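DCN1-like protein 3 (Homo sapiens, PDB 4GBA) promotes cullin neddylation through its DCUN1 (PONY) domain, the part in this chain, by transferring NEDD8 from N-terminally acetylated E2 enzymes to cullin-RBX complexes. Local coordinates at residues A[20-25]-A[57-61]; A[31-35]-A[76-80]; A[45-49]-A[98-103]; A[48-52]-A[63-68]; A[52-56]-A[102-108]. All coordinates share one frame; numbering follows the deposited sequence.

Contact 1: residues A[20-25]-A[57-61]; sequences EDAILE and CKFTR
Lys58 runs its aliphatic chain alongside Leu24, the two pointing the same way, with Lys58 CD 4.1 Å from Leu24 CD2. Its CG is anti to the backbone N (chi1 173°), and the extended chain beyond carries CE past Ala22 CB and brings NZ to Glu20, whose side chain it crosses at about a right angle. The salt bridge there is loose: Lys58 NZ stands 3.3 Å from Glu20 OE2, and the hydrogen bond is weak. At the far end Asp21 OD1 lies 3.5 Å from Arg61 NH1, near the edge of the guanidinium; Arg61 has a further salt bridge to Glu9. The backbones pair as a minimal antiparallel sheet. Ile23 and Phe59 form its hydrogen-bonded pair, with Ile23 N giving to Phe59 O at 2.8 Å. In return, Phe59 N reaches Ile23 O at 3.0 Å. The same oxygen of Ile23 takes a C-H...O contact from Lys58 CA at 3.1 Å. The side chains of Ala22 and Thr60, the adjacent non-hydrogen-bonded pair, point to the other face. Such a two-stranded link is consistent with paired EF-hand-like loops: strand 22-23 leads into helix 25-34 and strand 59-60 into helix 61-71, while Ile23 and Phe59 pack among Phe12 of helix 7-13, Phe31 of helix 25-34 and Phe64 of helix 61-71.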
# COMPACT_ATOMS: atom_id res chain seq x y z
N GLU A 20 -16.39 -19.66 -3.37
CA GLU A 20 -16.06 -19.11 -2.06
C GLU A 20 -17.05 -18.04 -1.61
O GLU A 20 -17.72 -17.43 -2.42
CB GLU A 20 -14.65 -18.54 -2.06
CG GLU A 20 -13.56 -19.57 -1.86
CD GLU A 20 -12.17 -18.95 -1.82
OE1 GLU A 20 -11.38 -19.22 -2.75
OE2 GLU A 20 -11.89 -18.18 -0.87
N ASP A 21 -17.12 -17.81 -0.30
CA ASP A 21 -17.94 -16.73 0.25
C ASP A 21 -17.08 -15.48 0.37
O ASP A 21 -16.77 -15.03 1.47
CB ASP A 21 -18.49 -17.13 1.63
CG ASP A 21 -19.66 -16.26 2.07
OD1 ASP A 21 -20.37 -15.70 1.20
OD2 ASP A 21 -19.89 -16.17 3.29
N ALA A 22 -16.71 -14.94 -0.79
CA ALA A 22 -15.74 -13.85 -0.84
C ALA A 22 -15.69 -13.24 -2.23
O ALA A 22 -16.10 -13.85 -3.22
CB ALA A 22 -14.35 -14.36 -0.44
N ILE A 23 -15.17 -12.03 -2.30
CA ILE A 23 -14.84 -11.43 -3.57
C ILE A 23 -13.39 -11.79 -3.89
O ILE A 23 -12.48 -11.48 -3.11
CB ILE A 23 -15.04 -9.91 -3.52
CG1 ILE A 23 -16.50 -9.61 -3.14
CG2 ILE A 23 -14.63 -9.27 -4.86
CD1 ILE A 23 -16.91 -8.14 -3.20
N LEU A 24 -13.19 -12.46 -5.02
CA LEU A 24 -11.85 -12.76 -5.50
C LEU A 24 -11.46 -11.78 -6.60
O LEU A 24 -12.02 -10.68 -6.67
CB LEU A 24 -11.75 -14.22 -5.95
CG LEU A 24 -12.23 -15.21 -4.88
CD1 LEU A 24 -12.14 -16.65 -5.35
CD2 LEU A 24 -11.47 -15.03 -3.57
N GLU A 25 -10.50 -12.16 -7.45
CA GLU A 25 -9.94 -11.25 -8.46
C GLU A 25 -10.90 -10.83 -9.57
O GLU A 25 -10.82 -9.71 -10.06
CB GLU A 25 -8.66 -11.84 -9.09
CG GLU A 25 -8.81 -13.27 -9.58
CD GLU A 25 -8.19 -14.28 -8.61
OE1 GLU A 25 -8.39 -14.15 -7.38
OE2 GLU A 25 -7.50 -15.20 -9.09
N CYS A 57 -6.54 -8.45 -3.47
CA CYS A 57 -7.44 -8.96 -4.51
C CYS A 57 -8.54 -9.79 -3.91
O CYS A 57 -9.14 -10.61 -4.60
CB CYS A 57 -6.69 -9.81 -5.55
SG CYS A 57 -5.36 -8.97 -6.43
N LYS A 58 -8.79 -9.60 -2.62
CA LYS A 58 -9.82 -10.37 -1.96
C LYS A 58 -10.49 -9.57 -0.84
O LYS A 58 -9.81 -8.93 -0.03
CB LYS A 58 -9.23 -11.66 -1.41
CG LYS A 58 -10.20 -12.47 -0.56
CD LYS A 58 -9.58 -13.81 -0.15
CE LYS A 58 -10.50 -14.59 0.80
NZ LYS A 58 -10.11 -16.03 0.95
N PHE A 59 -11.82 -9.60 -0.82
CA PHE A 59 -12.60 -9.13 0.33
C PHE A 59 -13.47 -10.29 0.76
O PHE A 59 -14.35 -10.70 0.00
CB PHE A 59 -13.55 -7.99 -0.05
CG PHE A 59 -12.87 -6.73 -0.50
CD1 PHE A 59 -11.70 -6.29 0.11
CD2 PHE A 59 -13.41 -5.96 -1.53
CE1 PHE A 59 -11.09 -5.11 -0.29
CE2 PHE A 59 -12.81 -4.78 -1.94
CZ PHE A 59 -11.64 -4.35 -1.32
N THR A 60 -13.25 -10.83 1.95
CA THR A 60 -14.17 -11.84 2.47
C THR A 60 -15.53 -11.20 2.73
O THR A 60 -15.63 -9.97 2.88
CB THR A 60 -13.67 -12.46 3.80
OG1 THR A 60 -13.69 -11.47 4.82
CG2 THR A 60 -12.25 -13.01 3.64
N ARG A 61 -16.57 -12.01 2.79
CA ARG A 61 -17.89 -11.50 3.16
C ARG A 61 -17.84 -10.55 4.37
O ARG A 61 -18.43 -9.47 4.32
CB ARG A 61 -18.85 -12.64 3.44
CG ARG A 61 -20.17 -12.18 4.02
CD ARG A 61 -21.16 -13.33 4.17
NE ARG A 61 -22.53 -12.83 4.16
CZ ARG A 61 -23.32 -12.84 3.09
NH1 ARG A 61 -22.90 -13.36 1.94
NH2 ARG A 61 -24.55 -12.35 3.17

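Contact 2: residues A[31-35]-A[76-80]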
# COMPACT_ATOMS: atom_id res chain seq x y z
N PHE A 31 -15.69 -4.81 -9.55
CA PHE A 31 -15.96 -3.87 -8.47
C PHE A 31 -15.22 -2.54 -8.67
O PHE A 31 -15.83 -1.48 -8.60
CB PHE A 31 -15.64 -4.54 -7.12
CG PHE A 31 -15.84 -3.66 -5.92
CD1 PHE A 31 -17.11 -3.24 -5.54
CD2 PHE A 31 -14.76 -3.30 -5.13
CE1 PHE A 31 -17.29 -2.44 -4.42
CE2 PHE A 31 -14.95 -2.50 -4.00
CZ PHE A 31 -16.21 -2.08 -3.64
N CYS A 32 -13.93 -2.58 -8.97
CA CYS A 32 -13.18 -1.36 -9.30
C CYS A 32 -13.68 -0.71 -10.59
O CYS A 32 -13.72 0.53 -10.70
CB CYS A 32 -11.68 -1.64 -9.43
SG CYS A 32 -10.92 -2.24 -7.89
N ASN A 33 -14.04 -1.53 -11.56
CA ASN A 33 -14.61 -0.99 -12.79
C ASN A 33 -15.88 -0.18 -12.51
O ASN A 33 -16.02 0.95 -12.97
CB ASN A 33 -14.85 -2.09 -13.82
CG ASN A 33 -15.44 -1.54 -15.11
OD1 ASN A 33 -14.78 -0.81 -15.84
ND2 ASN A 33 -16.68 -1.90 -15.40
N ASP A 34 -16.81 -0.75 -11.74
CA ASP A 34 -18.03 -0.03 -11.37
C ASP A 34 -17.75 1.25 -10.58
O ASP A 34 -18.42 2.25 -10.77
CB ASP A 34 -18.97 -0.94 -10.60
CG ASP A 34 -19.57 -2.03 -11.47
OD1 ASP A 34 -19.56 -1.87 -12.71
OD2 ASP A 34 -20.07 -3.02 -10.92
N LEU A 35 -16.76 1.20 -9.69
CA LEU A 35 -16.33 2.40 -8.98
C LEU A 35 -15.64 3.41 -9.89
O LEU A 35 -15.37 4.53 -9.48
CB LEU A 35 -15.39 2.03 -7.84
CG LEU A 35 -15.97 1.19 -6.71
CD1 LEU A 35 -14.84 0.69 -5.83
CD2 LEU A 35 -16.97 1.99 -5.88
N ILE A 76 -22.55 1.22 -4.86
CA ILE A 76 -21.43 1.73 -5.63
C ILE A 76 -21.35 3.26 -5.55
O ILE A 76 -20.27 3.84 -5.34
CB ILE A 76 -21.53 1.29 -7.12
CG1 ILE A 76 -21.26 -0.20 -7.25
CG2 ILE A 76 -20.56 2.08 -7.98
CD1 ILE A 76 -19.84 -0.61 -6.81
N ASP A 77 -22.50 3.91 -5.72
CA ASP A 77 -22.56 5.36 -5.64
C ASP A 77 -22.29 5.90 -4.24
O ASP A 77 -21.70 6.97 -4.09
CB ASP A 77 -23.90 5.89 -6.17
CG ASP A 77 -23.86 6.20 -7.66
OD1 ASP A 77 -23.02 5.62 -8.38
OD2 ASP A 77 -24.66 7.04 -8.10
N GLY A 78 -22.69 5.14 -3.23
CA GLY A 78 -22.43 5.52 -1.85
C GLY A 78 -20.95 5.47 -1.53
O GLY A 78 -20.43 6.37 -0.88
N ILE A 79 -20.28 4.40 -1.96
CA ILE A 79 -18.84 4.28 -1.77
C ILE A 79 -18.09 5.43 -2.44
O ILE A 79 -17.26 6.07 -1.81
CB ILE A 79 -18.31 2.91 -2.28
CG1 ILE A 79 -18.90 1.78 -1.45
CG2 ILE A 79 -16.79 2.87 -2.18
CD1 ILE A 79 -18.93 0.46 -2.12
N CYS A 80 -18.40 5.70 -3.71
CA CYS A 80 -17.73 6.79 -4.42
C CYS A 80 -17.87 8.11 -3.69
O CYS A 80 -16.93 8.90 -3.63
CB CYS A 80 -18.22 6.92 -5.87
SG CYS A 80 -17.84 5.49 -6.90
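Leu35 and Ile76 carry the aliphatic share of this contact, together with Ile79. The CD2 branch of Leu35 does most of the touching: it reaches Ile79 CG2 at 3.8 Å, crossing that side chain at about a right angle, and its gap to Ile76 CD1 is 4.0 Å. Ile76 answers with its own terminal methyl. Two successive turns (chi1 -71°, chi2 -62°) fold that CD1 back towards the other helix, where it rests 3.9 Å from Asp34 CB.

The aromatic share belongs to Phe31. Ile79 CD1 arrives at the ring edge, near its plane, 4.0 Å from Phe31 CZ. Ile76 CD1 approaches obliquely, 3.9 Å from Phe31 CE1, as the two side chains slide past each other in opposite directions. One face of the ring is covered by Leu35 CD1 from the same segment.

Sulfur and backbone oxygen make up the remainder. Cys80 SG sits 3.7 Å from Leu35 CD2, and the carbonyl oxygen of Asp34 lies 3.5 Å from Ile76 CG2. The carboxylate of Asp34 is engaged elsewhere, through a hydrogen bond between its OD2 and the hydroxyl of Tyr15.

Helix 25-34 and helix 76-89 are thus joined by plain packing, and Leu47 of helix 42-50 touches Phe31, Leu35 and Ile79 to complete the cluster. Chemistry of this kind, methyl against methyl and methyl against ring, implies cohesion through close fit and the burial of apolar surface instead of through directed polar bonds.

Contact 3: residues A[45-49]-A[98-103]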
# COMPACT_ATOMS: atom_id res chain seq x y z
N LEU A 45 -6.36 1.26 -2.40
CA LEU A 45 -5.61 1.00 -1.17
C LEU A 45 -6.40 1.50 0.06
O LEU A 45 -6.52 0.78 1.06
CB LEU A 45 -4.21 1.64 -1.24
CG LEU A 45 -3.34 1.54 0.02
CD1 LEU A 45 -2.86 0.09 0.27
CD2 LEU A 45 -2.16 2.52 -0.06
N LEU A 46 -6.96 2.71 -0.01
CA LEU A 46 -7.77 3.24 1.11
C LEU A 46 -8.98 2.36 1.43
O LEU A 46 -9.26 2.08 2.58
CB LEU A 46 -8.24 4.67 0.83
CG LEU A 46 -7.15 5.73 0.70
CD1 LEU A 46 -7.76 7.14 0.64
CD2 LEU A 46 -6.20 5.62 1.86
N LEU A 47 -9.67 1.91 0.39
CA LEU A 47 -10.79 0.99 0.54
C LEU A 47 -10.36 -0.29 1.25
O LEU A 47 -10.98 -0.69 2.23
CB LEU A 47 -11.38 0.65 -0.83
CG LEU A 47 -12.89 0.59 -1.02
CD1 LEU A 47 -13.61 1.73 -0.26
CD2 LEU A 47 -13.24 0.62 -2.53
N ALA A 48 -9.31 -0.94 0.74
CA ALA A 48 -8.78 -2.16 1.35
C ALA A 48 -8.41 -1.91 2.81
O ALA A 48 -8.65 -2.74 3.68
CB ALA A 48 -7.56 -2.68 0.56
N TRP A 49 -7.81 -0.75 3.07
CA TRP A 49 -7.49 -0.33 4.42
C TRP A 49 -8.76 -0.28 5.30
O TRP A 49 -8.85 -0.97 6.31
CB TRP A 49 -6.76 1.02 4.38
CG TRP A 49 -6.57 1.71 5.73
CD1 TRP A 49 -6.01 1.18 6.86
CD2 TRP A 49 -6.90 3.08 6.05
NE1 TRP A 49 -5.97 2.12 7.86
CE2 TRP A 49 -6.52 3.29 7.40
CE3 TRP A 49 -7.49 4.13 5.34
CZ2 TRP A 49 -6.71 4.52 8.05
CZ3 TRP A 49 -7.68 5.36 5.98
CH2 TRP A 49 -7.29 5.53 7.33
N ASP A 98 -1.46 4.41 10.65
CA ASP A 98 -2.19 3.15 10.63
C ASP A 98 -2.30 2.58 9.21
O ASP A 98 -2.11 1.38 9.01
CB ASP A 98 -3.59 3.30 11.26
CG ASP A 98 -4.33 1.97 11.36
OD1 ASP A 98 -4.03 1.20 12.30
OD2 ASP A 98 -5.20 1.70 10.51
N LEU A 99 -2.60 3.45 8.25
CA LEU A 99 -2.68 3.05 6.86
C LEU A 99 -1.33 2.51 6.39
O LEU A 99 -1.25 1.49 5.70
CB LEU A 99 -3.10 4.25 6.00
CG LEU A 99 -2.79 4.10 4.51
CD1 LEU A 99 -3.70 3.06 3.88
CD2 LEU A 99 -2.92 5.45 3.84
N TYR A 100 -0.27 3.22 6.78
CA TYR A 100 1.11 2.81 6.52
C TYR A 100 1.47 1.42 7.09
O TYR A 100 2.11 0.61 6.41
CB TYR A 100 2.10 3.88 7.01
CG TYR A 100 3.53 3.62 6.59
CD1 TYR A 100 3.99 4.02 5.34
CD2 TYR A 100 4.43 2.99 7.45
CE1 TYR A 100 5.30 3.79 4.94
CE2 TYR A 100 5.76 2.76 7.06
CZ TYR A 100 6.18 3.16 5.81
OH TYR A 100 7.49 2.92 5.41
N ARG A 101 1.06 1.12 8.33
CA ARG A 101 1.30 -0.21 8.90
C ARG A 101 0.50 -1.29 8.17
O ARG A 101 1.02 -2.38 7.90
CB ARG A 101 1.01 -0.25 10.41
CG ARG A 101 1.61 0.92 11.19
CD ARG A 101 1.35 0.83 12.71
NE ARG A 101 2.59 0.53 13.44
CZ ARG A 101 2.90 0.96 14.66
NH1 ARG A 101 2.05 1.73 15.34
NH2 ARG A 101 4.07 0.61 15.20
N PHE A 102 -0.77 -0.99 7.88
CA PHE A 102 -1.66 -1.87 7.11
C PHE A 102 -1.08 -2.19 5.72
O PHE A 102 -1.21 -3.30 5.23
CB PHE A 102 -3.07 -1.25 6.95
CG PHE A 102 -3.90 -1.93 5.89
CD1 PHE A 102 -4.64 -3.07 6.19
CD2 PHE A 102 -3.91 -1.46 4.58
CE1 PHE A 102 -5.39 -3.72 5.21
CE2 PHE A 102 -4.66 -2.10 3.60
CZ PHE A 102 -5.40 -3.23 3.92
N THR A 103 -0.47 -1.19 5.09
CA THR A 103 -0.00 -1.35 3.71
C THR A 103 1.07 -2.46 3.60
O THR A 103 1.13 -3.16 2.59
CB THR A 103 0.49 0.00 3.12
OG1 THR A 103 -0.60 0.94 3.11
CG2 THR A 103 1.03 -0.17 1.70
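The crossing of helix 42-50 over helix 93-107, within the DCUN1 domain, brings Trp49 against Asp98, Leu99 and Phe102. The short segments run almost perpendicular, at 91°, with their axes 10.3 Å apart. A first torsion of 170° swings the indole of Trp49 away from its own amide nitrogen and across to the second helix. There its NE1 donates to Asp98 OD2 at 2.8 Å in a nearly straight bond (172°), with the oxygen close to the ring plane and met on its anti side. This bond satisfies the one polar atom of the indole and helps fix its rotation, together with Leu99 over its face. Leu99 CA is 3.8 Å from the centroid of the five-membered ring of Trp49, a CH-pi contact, and Leu99 CB sits above the centre of the indole. The relation is reversed at Phe102, whose ring face receives Trp49 CA, 3.7 Å from the centroid. The Trp49 and Phe102 rings themselves meet obliquely. Further along, Leu46 CD2 touches Leu99 CD2 at 3.8 Å, and Leu45 CD1 lies 3.7 Å from Thr103 OG1, a hydroxyl already bonded to Leu99 O. Leu45 and Ala48 also pack on a modified side chain of the bound E2 peptide, consistent with the crossing lining part of the site where DCUN1 domains receive the acetylated N terminus of the E2.

Contact 4: residues A[48-52]-A[63-68]; sequences AWKFQ and EFFDGC
The backbones of Phe51 and Gly67 come unusually close, CA to CA 4.0 Å, and the ring of Phe51 packs obliquely on the main chain there rather than on a side chain. Because Gly67 has no side chain, the chain at the C-terminal side of helix 42-50 can approach helix 61-71 closely at this point. Phe51 CG is anti to its own carbonyl carbon (chi1 -67°), which turns the ring along the second helix, past the carbonyl of Glu63 and on towards Cys68.

Around the far end of the ring gather Phe64 and Cys68. The side chains of Phe51 and Phe64 lie side by side and point the same way, Phe51 CE2 being 3.9 Å from Phe64 CD1, while the ring planes stand steeply to one another in an oblique pairing. Cys68 SG is shared: it comes 3.9 Å from Phe51 CZ in an oblique sulfur-aromatic contact, and it sits 3.8 Å above the plane of the Phe64 ring, towards its rim.

Beside the ring, Glu63 CB lies 3.5 Å from Phe51 O. Glu63 OE1 accepts from Thr60 N, the N-cap of helix 61-71, as in a capping box. Gln52, with positive phi, ends helix 42-50 in a Schellman motif, and its N bonds back to Trp49 O at 2.8 Å. Phe59 meets the Phe51 ring edge-to-face.

The chemistry is that of an aromatic ring against main chain, a second ring and a sulfur, which implies that shape holds the two parts together.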
# COMPACT_ATOMS: atom_id res chain seq x y z
N ALA A 48 -9.31 -0.94 0.74
CA ALA A 48 -8.78 -2.16 1.35
C ALA A 48 -8.41 -1.91 2.81
O ALA A 48 -8.65 -2.74 3.68
CB ALA A 48 -7.56 -2.68 0.56
N TRP A 49 -7.81 -0.75 3.07
CA TRP A 49 -7.49 -0.33 4.42
C TRP A 49 -8.76 -0.28 5.30
O TRP A 49 -8.85 -0.97 6.31
CB TRP A 49 -6.76 1.02 4.38
CG TRP A 49 -6.57 1.71 5.73
CD1 TRP A 49 -6.01 1.18 6.86
CD2 TRP A 49 -6.90 3.08 6.05
NE1 TRP A 49 -5.97 2.12 7.86
CE2 TRP A 49 -6.52 3.29 7.40
CE3 TRP A 49 -7.49 4.13 5.34
CZ2 TRP A 49 -6.71 4.52 8.05
CZ3 TRP A 49 -7.68 5.36 5.98
CH2 TRP A 49 -7.29 5.53 7.33
N LYS A 50 -9.74 0.53 4.89
CA LYS A 50 -11.05 0.62 5.55
C LYS A 50 -11.74 -0.74 5.75
O LYS A 50 -12.39 -0.96 6.78
CB LYS A 50 -11.97 1.55 4.77
CG LYS A 50 -12.35 2.78 5.51
CD LYS A 50 -11.13 3.50 6.01
CE LYS A 50 -11.55 4.63 6.93
NZ LYS A 50 -12.49 4.13 7.94
N PHE A 51 -11.62 -1.65 4.78
CA PHE A 51 -12.24 -2.97 4.90
C PHE A 51 -11.34 -3.93 5.67
O PHE A 51 -11.72 -5.08 5.92
CB PHE A 51 -12.54 -3.57 3.52
CG PHE A 51 -13.60 -2.84 2.74
CD1 PHE A 51 -14.16 -1.66 3.23
CD2 PHE A 51 -14.05 -3.33 1.53
CE1 PHE A 51 -15.13 -0.99 2.52
CE2 PHE A 51 -15.03 -2.67 0.82
CZ PHE A 51 -15.58 -1.49 1.32
N GLN A 52 -10.15 -3.46 6.03
CA GLN A 52 -9.18 -4.28 6.75
C GLN A 52 -8.91 -5.62 6.06
O GLN A 52 -8.99 -6.68 6.70
CB GLN A 52 -9.67 -4.56 8.18
CG GLN A 52 -10.08 -3.33 8.97
CD GLN A 52 -10.29 -3.66 10.43
OE1 GLN A 52 -11.43 -3.73 10.92
NE2 GLN A 52 -9.19 -3.89 11.15
N GLU A 63 -15.25 -8.79 5.70
CA GLU A 63 -14.51 -7.57 5.39
C GLU A 63 -15.39 -6.60 4.61
O GLU A 63 -15.48 -5.41 4.92
CB GLU A 63 -13.23 -7.89 4.60
CG GLU A 63 -12.15 -8.61 5.43
CD GLU A 63 -11.11 -9.37 4.59
OE1 GLU A 63 -11.20 -9.38 3.34
OE2 GLU A 63 -10.20 -9.97 5.20
N PHE A 64 -16.06 -7.13 3.60
CA PHE A 64 -16.90 -6.31 2.75
C PHE A 64 -18.06 -5.70 3.55
O PHE A 64 -18.29 -4.49 3.52
CB PHE A 64 -17.40 -7.13 1.55
CG PHE A 64 -18.03 -6.30 0.49
CD1 PHE A 64 -17.25 -5.66 -0.46
CD2 PHE A 64 -19.41 -6.14 0.44
CE1 PHE A 64 -17.83 -4.88 -1.46
CE2 PHE A 64 -20.00 -5.36 -0.55
CZ PHE A 64 -19.20 -4.73 -1.50
N PHE A 65 -18.76 -6.54 4.30
CA PHE A 65 -19.86 -6.05 5.13
C PHE A 65 -19.42 -5.09 6.23
O PHE A 65 -20.01 -4.02 6.40
CB PHE A 65 -20.65 -7.22 5.72
CG PHE A 65 -21.70 -7.76 4.80
CD1 PHE A 65 -23.04 -7.53 5.04
CD2 PHE A 65 -21.33 -8.46 3.65
CE1 PHE A 65 -24.02 -8.01 4.18
CE2 PHE A 65 -22.30 -8.95 2.79
CZ PHE A 65 -23.64 -8.72 3.05
N ASP A 66 -18.38 -5.46 6.98
CA ASP A 66 -17.86 -4.59 8.04
C ASP A 66 -17.31 -3.29 7.47
O ASP A 66 -17.42 -2.25 8.10
CB ASP A 66 -16.74 -5.28 8.81
CG ASP A 66 -17.24 -6.24 9.87
OD1 ASP A 66 -18.47 -6.45 9.98
OD2 ASP A 66 -16.39 -6.81 10.58
N GLY A 67 -16.69 -3.37 6.29
CA GLY A 67 -16.08 -2.22 5.66
C GLY A 67 -17.11 -1.27 5.07
O GLY A 67 -17.01 -0.04 5.22
N CYS A 68 -18.10 -1.83 4.39
CA CYS A 68 -19.21 -1.01 3.90
C CYS A 68 -19.95 -0.33 5.06
O CYS A 68 -20.13 0.88 5.04
CB CYS A 68 -20.15 -1.81 3.01
SG CYS A 68 -19.42 -2.17 1.39

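Contact 5: residues A[52-56]-A[102-108]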
# COMPACT_ATOMS: atom_id res chain seq x y z
N GLN A 52 -10.15 -3.46 6.03
CA GLN A 52 -9.18 -4.28 6.75
C GLN A 52 -8.91 -5.62 6.06
O GLN A 52 -8.99 -6.68 6.70
CB GLN A 52 -9.67 -4.56 8.18
CG GLN A 52 -10.08 -3.33 8.97
CD GLN A 52 -10.29 -3.66 10.43
OE1 GLN A 52 -11.43 -3.73 10.92
NE2 GLN A 52 -9.19 -3.89 11.15
N ALA A 53 -8.62 -5.58 4.76
CA ALA A 53 -8.42 -6.80 4.00
C ALA A 53 -7.07 -7.52 4.29
O ALA A 53 -7.04 -8.65 4.80
CB ALA A 53 -8.56 -6.51 2.53
N ALA A 54 -5.98 -6.85 3.96
CA ALA A 54 -4.63 -7.42 4.11
C ALA A 54 -4.27 -8.60 3.18
O ALA A 54 -3.09 -8.98 3.06
CB ALA A 54 -4.34 -7.76 5.59
N THR A 55 -5.28 -9.19 2.53
CA THR A 55 -5.04 -10.12 1.42
C THR A 55 -5.39 -9.45 0.09
O THR A 55 -6.57 -9.23 -0.19
CB THR A 55 -5.91 -11.37 1.53
OG1 THR A 55 -5.98 -11.78 2.89
CG2 THR A 55 -5.36 -12.49 0.65
N MET A 56 -4.39 -9.13 -0.73
CA MET A 56 -4.64 -8.44 -1.99
C MET A 56 -5.60 -9.19 -2.89
O MET A 56 -5.46 -10.41 -3.05
CB MET A 56 -3.35 -8.21 -2.77
CG MET A 56 -2.76 -6.88 -2.53
SD MET A 56 -1.39 -6.62 -3.63
CE MET A 56 -0.59 -5.21 -2.84
N PHE A 102 -0.77 -0.99 7.88
CA PHE A 102 -1.66 -1.87 7.11
C PHE A 102 -1.08 -2.19 5.72
O PHE A 102 -1.21 -3.30 5.23
CB PHE A 102 -3.07 -1.25 6.95
CG PHE A 102 -3.90 -1.93 5.89
CD1 PHE A 102 -4.64 -3.07 6.19
CD2 PHE A 102 -3.91 -1.46 4.58
CE1 PHE A 102 -5.39 -3.72 5.21
CE2 PHE A 102 -4.66 -2.10 3.60
CZ PHE A 102 -5.40 -3.23 3.92
N THR A 103 -0.47 -1.19 5.09
CA THR A 103 -0.00 -1.35 3.71
C THR A 103 1.07 -2.46 3.60
O THR A 103 1.13 -3.16 2.59
CB THR A 103 0.49 0.00 3.12
OG1 THR A 103 -0.60 0.94 3.11
CG2 THR A 103 1.03 -0.17 1.70
N PHE A 104 1.88 -2.63 4.65
CA PHE A 104 2.88 -3.68 4.64
C PHE A 104 2.21 -5.05 4.65
O PHE A 104 2.53 -5.92 3.82
CB PHE A 104 3.87 -3.55 5.81
CG PHE A 104 4.88 -4.66 5.84
CD1 PHE A 104 6.09 -4.54 5.18
CD2 PHE A 104 4.59 -5.85 6.47
CE1 PHE A 104 7.00 -5.58 5.18
CE2 PHE A 104 5.51 -6.91 6.47
CZ PHE A 104 6.71 -6.77 5.83
N GLN A 105 1.28 -5.23 5.58
CA GLN A 105 0.52 -6.47 5.75
C GLN A 105 -0.28 -6.83 4.49
O GLN A 105 -0.41 -8.00 4.11
CB GLN A 105 -0.43 -6.33 6.95
CG GLN A 105 -0.89 -7.66 7.53
CD GLN A 105 0.29 -8.60 7.86
OE1 GLN A 105 1.33 -8.16 8.36
NE2 GLN A 105 0.12 -9.89 7.56
N PHE A 106 -0.83 -5.79 3.87
CA PHE A 106 -1.61 -5.92 2.64
C PHE A 106 -0.73 -6.47 1.51
O PHE A 106 -1.09 -7.46 0.87
CB PHE A 106 -2.19 -4.54 2.28
CG PHE A 106 -3.16 -4.56 1.12
CD1 PHE A 106 -4.28 -5.38 1.13
CD2 PHE A 106 -2.97 -3.71 0.04
CE1 PHE A 106 -5.18 -5.37 0.07
CE2 PHE A 106 -3.86 -3.70 -1.03
CZ PHE A 106 -4.96 -4.53 -1.01
N GLY A 107 0.42 -5.84 1.28
CA GLY A 107 1.31 -6.26 0.21
C GLY A 107 1.92 -7.63 0.47
O GLY A 107 2.51 -8.24 -0.41
N LEU A 108 1.76 -8.11 1.70
CA LEU A 108 2.41 -9.33 2.13
C LEU A 108 1.62 -10.58 1.76
O LEU A 108 0.48 -10.75 2.18
CB LEU A 108 2.63 -9.28 3.64
CG LEU A 108 3.65 -10.24 4.23
CD1 LEU A 108 5.03 -10.01 3.63
CD2 LEU A 108 3.65 -10.02 5.72
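Phe106 leaves helix 93-107 with its ring swung clear of its own amide nitrogen (chi1 -173°), a turn that lays it along the loop 52-56. Phe106 CB lies 4.2 Å from Ala54 CA. Next along, Phe106 CD1 is 3.6 Å from Ala54 N, which stands at the ring edge near its plane. Phe106 CE1 is 3.7 Å from Met56 CA, and at the tip Phe106 CZ touches Met56 CG at 3.6 Å. That methylene sits over the ring face in a CH-pi contact, the Met56 and Phe106 side chains crossing at about a right angle. On the return side, CD2 of Phe106 comes 4.0 Å from Met56 CE. Met56 SD stays above the face at a distance, a Met-aromatic contact.

Both Phe106 and Met56 also pack on a modified side chain of the bound peptide, consistent with this loop and helix lining the pocket for the acetylated E2 terminus.

Met56 CE also rests 3.7 Å from Gly107 CA. Ala54 O receives a C-H...O contact from Phe106 CA at 3.4 Å. Phe102 borders the loop one turn earlier, with Ala53 N at its ring edge. The methyl of Ala54 meets the chain of Gln105, Ala54 CB lying 4.0 Å from Gln105 CG; the amide oxygen of Gln105 goes on to a hydrogen bond from Arg157.

How the contacts relate
From the N terminus, contact 1 closes the first loop, joining strand 22-23 to strand 59-60. Contact 2 opens inside that loop and closes beyond it, so the two cross as helix 25-34 is tied to helix 76-89. Contacts 3 and 4 start from the same helix, 42-50, and both cross contact 1: contact 4 turns back early to helix 61-71 and nests inside contact 2, whereas contact 3 crosses contact 2 on its way to helix 93-107. Contact 5 takes the following loop to that same helix, crossing contacts 1, 2 and 3. Phe59 touches residues of contacts 2, 3, 4 and 5, linking the strand pair to helices 25-34, 42-50 and 61-71 and the loop after helix 42-50.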